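Local structure of cobalt-precorrin-5B C(1)-methyltransferase (Archaeoglobus fulgidus, 1SR8) at residues I213-K218 with G256-W261; W220-K225 with I250-P255. The protein probably catalyses the S-adenosylmethionine-dependent methylation of C-1 in cobalt-precorrin-5B, giving cobalt-precorrin-6A on the anaerobic route to adenosylcobalamin. One frame throughout, in Å; residues are numbered along the deposited sequence.

Interaction 1. Residues I213-K218 with G256-W261; sequences ITTGRK and GLLKIW
Thr215, in the beta-alpha loop between strand 210-214 and helix 217-226, lies against the first turn of helix 255-262, the helix after the neighbouring parallel strand, where Leu257 and Leu258 receive it. All the direct contacts between the two segments are van der Waals ones. Leu257 does most of the work: its CD1 comes within 3.6 Å of Thr215 CB, and the same methyl sits 3.5 Å from the backbone O of Thr215. Its stem also takes part, Leu257 CB being 3.8 Å from Thr215 CG2, and the two side chains run past one another in opposite directions. Leu258 adds a single methyl, CD2, which meets Thr215 CG2 at 3.9 Å with the side chains crossing at about a right angle.

The polar half of Thr215 is used differently. With chi1 at 53°, OG1 stands between the backbone N and the carbonyl carbon while CG2 is swung toward the leucines; OG1 makes a weak hydrogen bond with the amide of Phe254, the N-cap residue of helix 255-262.

Behind this contact, Leu258 also packs on Ile251 of strand 248-253 and on Ile239 of helix 239-242. Gly216 occupies the N-cap position of helix 217-226. The loop leaves the C-terminal edge of the parallel sheet and rests there against the start of helix 255-262, and Leu258 ties that helix to the sheet.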
# COMPACT_ATOMS: atom_id res chain seq x y z
N ILE A 213 15.77 -0.89 9.88
CA ILE A 213 15.18 -1.95 9.05
C ILE A 213 13.81 -2.28 9.65
O ILE A 213 13.73 -2.95 10.69
CB ILE A 213 16.07 -3.22 9.06
CG1 ILE A 213 17.51 -2.85 8.70
CG2 ILE A 213 15.53 -4.24 8.06
CD1 ILE A 213 18.51 -3.97 8.95
N THR A 214 12.74 -1.82 9.01
CA THR A 214 11.39 -2.05 9.52
C THR A 214 10.57 -3.06 8.71
O THR A 214 10.85 -3.29 7.54
CB THR A 214 10.63 -0.72 9.64
OG1 THR A 214 10.24 -0.24 8.34
CG2 THR A 214 11.53 0.32 10.30
N THR A 215 9.56 -3.65 9.35
CA THR A 215 8.70 -4.65 8.73
C THR A 215 7.53 -4.11 7.90
O THR A 215 7.03 -4.78 6.99
CB THR A 215 8.13 -5.63 9.78
OG1 THR A 215 7.50 -4.90 10.83
CG2 THR A 215 9.23 -6.49 10.36
N GLY A 216 7.08 -2.90 8.22
CA GLY A 216 5.98 -2.33 7.48
C GLY A 216 5.86 -0.85 7.75
O GLY A 216 6.71 -0.26 8.43
N ARG A 217 4.81 -0.23 7.23
CA ARG A 217 4.60 1.20 7.40
C ARG A 217 4.46 1.63 8.86
O ARG A 217 4.99 2.66 9.25
CB ARG A 217 3.38 1.65 6.61
CG ARG A 217 3.10 3.16 6.65
CD ARG A 217 4.24 3.97 6.04
NE ARG A 217 3.85 5.37 5.86
CZ ARG A 217 4.48 6.22 5.06
NH1 ARG A 217 5.54 5.83 4.37
NH2 ARG A 217 4.03 7.46 4.92
N LYS A 218 3.75 0.86 9.68
CA LYS A 218 3.58 1.25 11.08
C LYS A 218 4.93 1.24 11.78
O LYS A 218 5.22 2.14 12.57
CB LYS A 218 2.60 0.31 11.79
CG LYS A 218 1.24 0.25 11.10
CD LYS A 218 0.19 -0.54 11.88
CE LYS A 218 -0.82 -1.22 10.94
NZ LYS A 218 -1.55 -0.27 10.04
N GLY A 256 4.50 -10.48 14.37
CA GLY A 256 4.10 -11.28 13.23
C GLY A 256 5.16 -11.52 12.17
O GLY A 256 5.48 -12.67 11.86
N LEU A 257 5.71 -10.44 11.62
CA LEU A 257 6.72 -10.54 10.58
C LEU A 257 8.11 -10.85 11.10
O LEU A 257 8.91 -11.48 10.41
CB LEU A 257 6.74 -9.25 9.76
CG LEU A 257 5.52 -9.03 8.87
CD1 LEU A 257 5.45 -7.59 8.40
CD2 LEU A 257 5.60 -9.96 7.69
N LEU A 258 8.40 -10.43 12.33
CA LEU A 258 9.70 -10.69 12.92
C LEU A 258 9.93 -12.19 13.16
O LEU A 258 11.03 -12.69 12.95
CB LEU A 258 9.86 -9.92 14.24
CG LEU A 258 10.04 -8.41 14.11
CD1 LEU A 258 10.14 -7.78 15.49
CD2 LEU A 258 11.29 -8.12 13.29
N LYS A 259 8.90 -12.90 13.60
CA LYS A 259 9.05 -14.33 13.83
C LYS A 259 9.11 -15.07 12.50
O LYS A 259 9.70 -16.15 12.41
CB LYS A 259 7.91 -14.88 14.70
CG LYS A 259 6.53 -14.66 14.13
CD LYS A 259 5.47 -15.37 14.96
CE LYS A 259 4.09 -15.16 14.35
NZ LYS A 259 4.08 -15.50 12.89
N ILE A 260 8.52 -14.49 11.46
CA ILE A 260 8.55 -15.10 10.14
C ILE A 260 9.99 -15.02 9.62
O ILE A 260 10.50 -15.97 9.02
CB ILE A 260 7.62 -14.37 9.14
CG1 ILE A 260 6.17 -14.52 9.58
CG2 ILE A 260 7.81 -14.93 7.75
CD1 ILE A 260 5.17 -13.82 8.68
N TRP A 261 10.65 -13.89 9.85
CA TRP A 261 12.03 -13.73 9.42
C TRP A 261 12.96 -14.56 10.31
O TRP A 261 13.81 -15.31 9.82
CB TRP A 261 12.44 -12.26 9.49
CG TRP A 261 13.89 -12.10 9.77
CD1 TRP A 261 14.93 -12.41 8.95
CD2 TRP A 261 14.48 -11.66 11.01
NE1 TRP A 261 16.13 -12.21 9.59
CE2 TRP A 261 15.88 -11.75 10.86
CE3 TRP A 261 13.95 -11.21 12.23
CZ2 TRP A 261 16.76 -11.41 11.89
CZ3 TRP A 261 14.83 -10.87 13.25
CH2 TRP A 261 16.22 -10.97 13.07

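Interaction 2. Residues W220-K225 with I250-P255; sequences WLYARK and IIVGFP
The amide of Arg224 bonds to Trp220 O at 3.0 Å, closing the helical turn that carries Tyr222 and Ala223, the two residues that meet Val252. The setting is a Rossmann-like alpha/beta sheet: helix 217-226, the connection of the beta-alpha-beta unit between strands 210-214 and 231-234, lies over one face of the sheet, and Val252 rises toward it from strand 248-253.

Between helix and strand the contact is purely apolar, and Val252 supplies one methyl to each partner. CG1 reaches Tyr222 CD2 at 3.7 Å, the closest approach here, with the two side chains crossing at about a right angle. CG2 faces Ala223 CB across 4.2 Å. The division follows from the valine torsion: at chi1 -176° CG1 is anti to the backbone N, whereas CG2 is anti to the carbonyl carbon, so the branches diverge toward successive helix residues. Ala223 marks the nearest backbone approach, its CA lying 6.7 Å from Val252 CA, a close approach consistent with its short side chain.

Tyr222 extends the packing to Val280 and Ile282 near the end of the modelled chain, while Ala223 also rests on Ala212 and Thr214 of the adjoining strand. On another side of the helix, Trp220 packs on Val234, its NE1 making a weak hydrogen bond to Pro232 O, and Arg224 CG sits over one face of the Trp220 indole, 3.8 Å from its plane and nearer the ring's edge than its middle.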
# COMPACT_ATOMS: atom_id res chain seq x y z
N TRP A 220 7.82 1.61 10.36
CA TRP A 220 8.57 2.71 9.75
C TRP A 220 8.24 4.01 10.47
O TRP A 220 9.13 4.81 10.75
CB TRP A 220 8.18 2.80 8.28
CG TRP A 220 8.91 3.85 7.47
CD1 TRP A 220 10.09 3.69 6.81
CD2 TRP A 220 8.45 5.17 7.19
NE1 TRP A 220 10.40 4.84 6.13
CE2 TRP A 220 9.41 5.77 6.34
CE3 TRP A 220 7.33 5.92 7.56
CZ2 TRP A 220 9.28 7.07 5.85
CZ3 TRP A 220 7.20 7.22 7.08
CH2 TRP A 220 8.17 7.78 6.23
N LEU A 221 6.96 4.22 10.77
CA LEU A 221 6.50 5.42 11.47
C LEU A 221 7.07 5.42 12.87
O LEU A 221 7.45 6.47 13.40
CB LEU A 221 4.97 5.46 11.54
CG LEU A 221 4.25 5.80 10.23
CD1 LEU A 221 2.75 5.59 10.38
CD2 LEU A 221 4.55 7.23 9.85
N TYR A 222 7.13 4.24 13.48
CA TYR A 222 7.66 4.13 14.82
C TYR A 222 9.13 4.53 14.84
O TYR A 222 9.56 5.31 15.68
CB TYR A 222 7.53 2.71 15.34
CG TYR A 222 7.90 2.56 16.79
CD1 TYR A 222 7.00 2.93 17.80
CD2 TYR A 222 9.14 2.05 17.16
CE1 TYR A 222 7.33 2.78 19.14
CE2 TYR A 222 9.48 1.89 18.50
CZ TYR A 222 8.57 2.25 19.49
OH TYR A 222 8.90 2.06 20.82
N ALA A 223 9.90 3.99 13.91
CA ALA A 223 11.32 4.29 13.82
C ALA A 223 11.56 5.77 13.54
O ALA A 223 12.50 6.37 14.08
CB ALA A 223 11.97 3.43 12.72
N ARG A 224 10.73 6.37 12.70
CA ARG A 224 10.83 7.78 12.35
C ARG A 224 10.76 8.63 13.60
O ARG A 224 11.44 9.65 13.73
CB ARG A 224 9.68 8.19 11.43
CG ARG A 224 9.79 7.73 10.00
CD ARG A 224 10.21 8.88 9.13
NE ARG A 224 9.22 9.96 9.15
CZ ARG A 224 9.44 11.19 8.70
NH1 ARG A 224 10.62 11.52 8.19
NH2 ARG A 224 8.48 12.11 8.75
N LYS A 225 9.92 8.18 14.52
CA LYS A 225 9.67 8.88 15.77
C LYS A 225 10.68 8.58 16.88
O LYS A 225 11.23 9.50 17.48
CB LYS A 225 8.24 8.55 16.24
CG LYS A 225 7.76 9.33 17.45
CD LYS A 225 6.25 9.23 17.63
CE LYS A 225 5.76 10.14 18.76
NZ LYS A 225 4.26 10.26 18.83
N ILE A 250 19.36 -0.98 12.87
CA ILE A 250 18.46 -1.24 13.97
C ILE A 250 17.23 -1.91 13.33
O ILE A 250 16.80 -1.51 12.24
CB ILE A 250 18.07 0.08 14.71
CG1 ILE A 250 17.57 -0.26 16.12
CG2 ILE A 250 17.01 0.86 13.95
CD1 ILE A 250 17.30 0.97 16.97
N ILE A 251 16.71 -2.95 13.97
CA ILE A 251 15.54 -3.65 13.45
C ILE A 251 14.30 -3.27 14.25
O ILE A 251 14.28 -3.40 15.48
CB ILE A 251 15.72 -5.18 13.50
CG1 ILE A 251 16.91 -5.59 12.64
CG2 ILE A 251 14.44 -5.87 13.03
CD1 ILE A 251 17.24 -7.06 12.70
N VAL A 252 13.27 -2.79 13.56
CA VAL A 252 12.02 -2.41 14.20
C VAL A 252 10.87 -3.12 13.47
O VAL A 252 10.76 -3.02 12.25
CB VAL A 252 11.79 -0.88 14.13
CG1 VAL A 252 10.52 -0.51 14.90
CG2 VAL A 252 13.01 -0.15 14.68
N GLY A 253 10.05 -3.85 14.21
CA GLY A 253 8.94 -4.54 13.58
C GLY A 253 7.96 -5.15 14.56
O GLY A 253 8.20 -5.18 15.76
N PHE A 254 6.85 -5.64 14.03
CA PHE A 254 5.84 -6.28 14.85
C PHE A 254 6.09 -7.78 14.91
O PHE A 254 6.64 -8.37 13.98
CB PHE A 254 4.44 -5.99 14.30
CG PHE A 254 4.03 -4.54 14.41
CD1 PHE A 254 4.53 -3.59 13.53
CD2 PHE A 254 3.16 -4.12 15.40
CE1 PHE A 254 4.16 -2.24 13.63
CE2 PHE A 254 2.78 -2.77 15.51
CZ PHE A 254 3.29 -1.84 14.62
N PRO A 255 5.70 -8.42 16.02
CA PRO A 255 5.85 -9.85 16.28
C PRO A 255 5.58 -10.77 15.09
O PRO A 255 6.34 -11.71 14.82
CB PRO A 255 4.86 -10.09 17.41
CG PRO A 255 4.93 -8.81 18.18
CD PRO A 255 4.90 -7.78 17.08

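Overall arrangement
Interactions 1 and 2 have centres about 8 Å apart and share the four-stranded parallel sheet, in which strands 210-214 and 248-253 are neighbours. Ile213 ties them together through its backbone, with probable hydrogen bonds from Ile213 N to Ile250 O (2.7 Å) and from Val252 N to Ile213 O (2.9 Å). Along the chain, segments 220-225 and 250-255 are nested between 213-218 and 256-261. Both use helix 217-226, residues 217-218 lying in the first and 220-225 in the second, and strand 248-253 leads directly into helix 255-262. Together the contacts join two neighbouring strand-to-helix passages into one compact alpha/beta core on one side of the protein's centre.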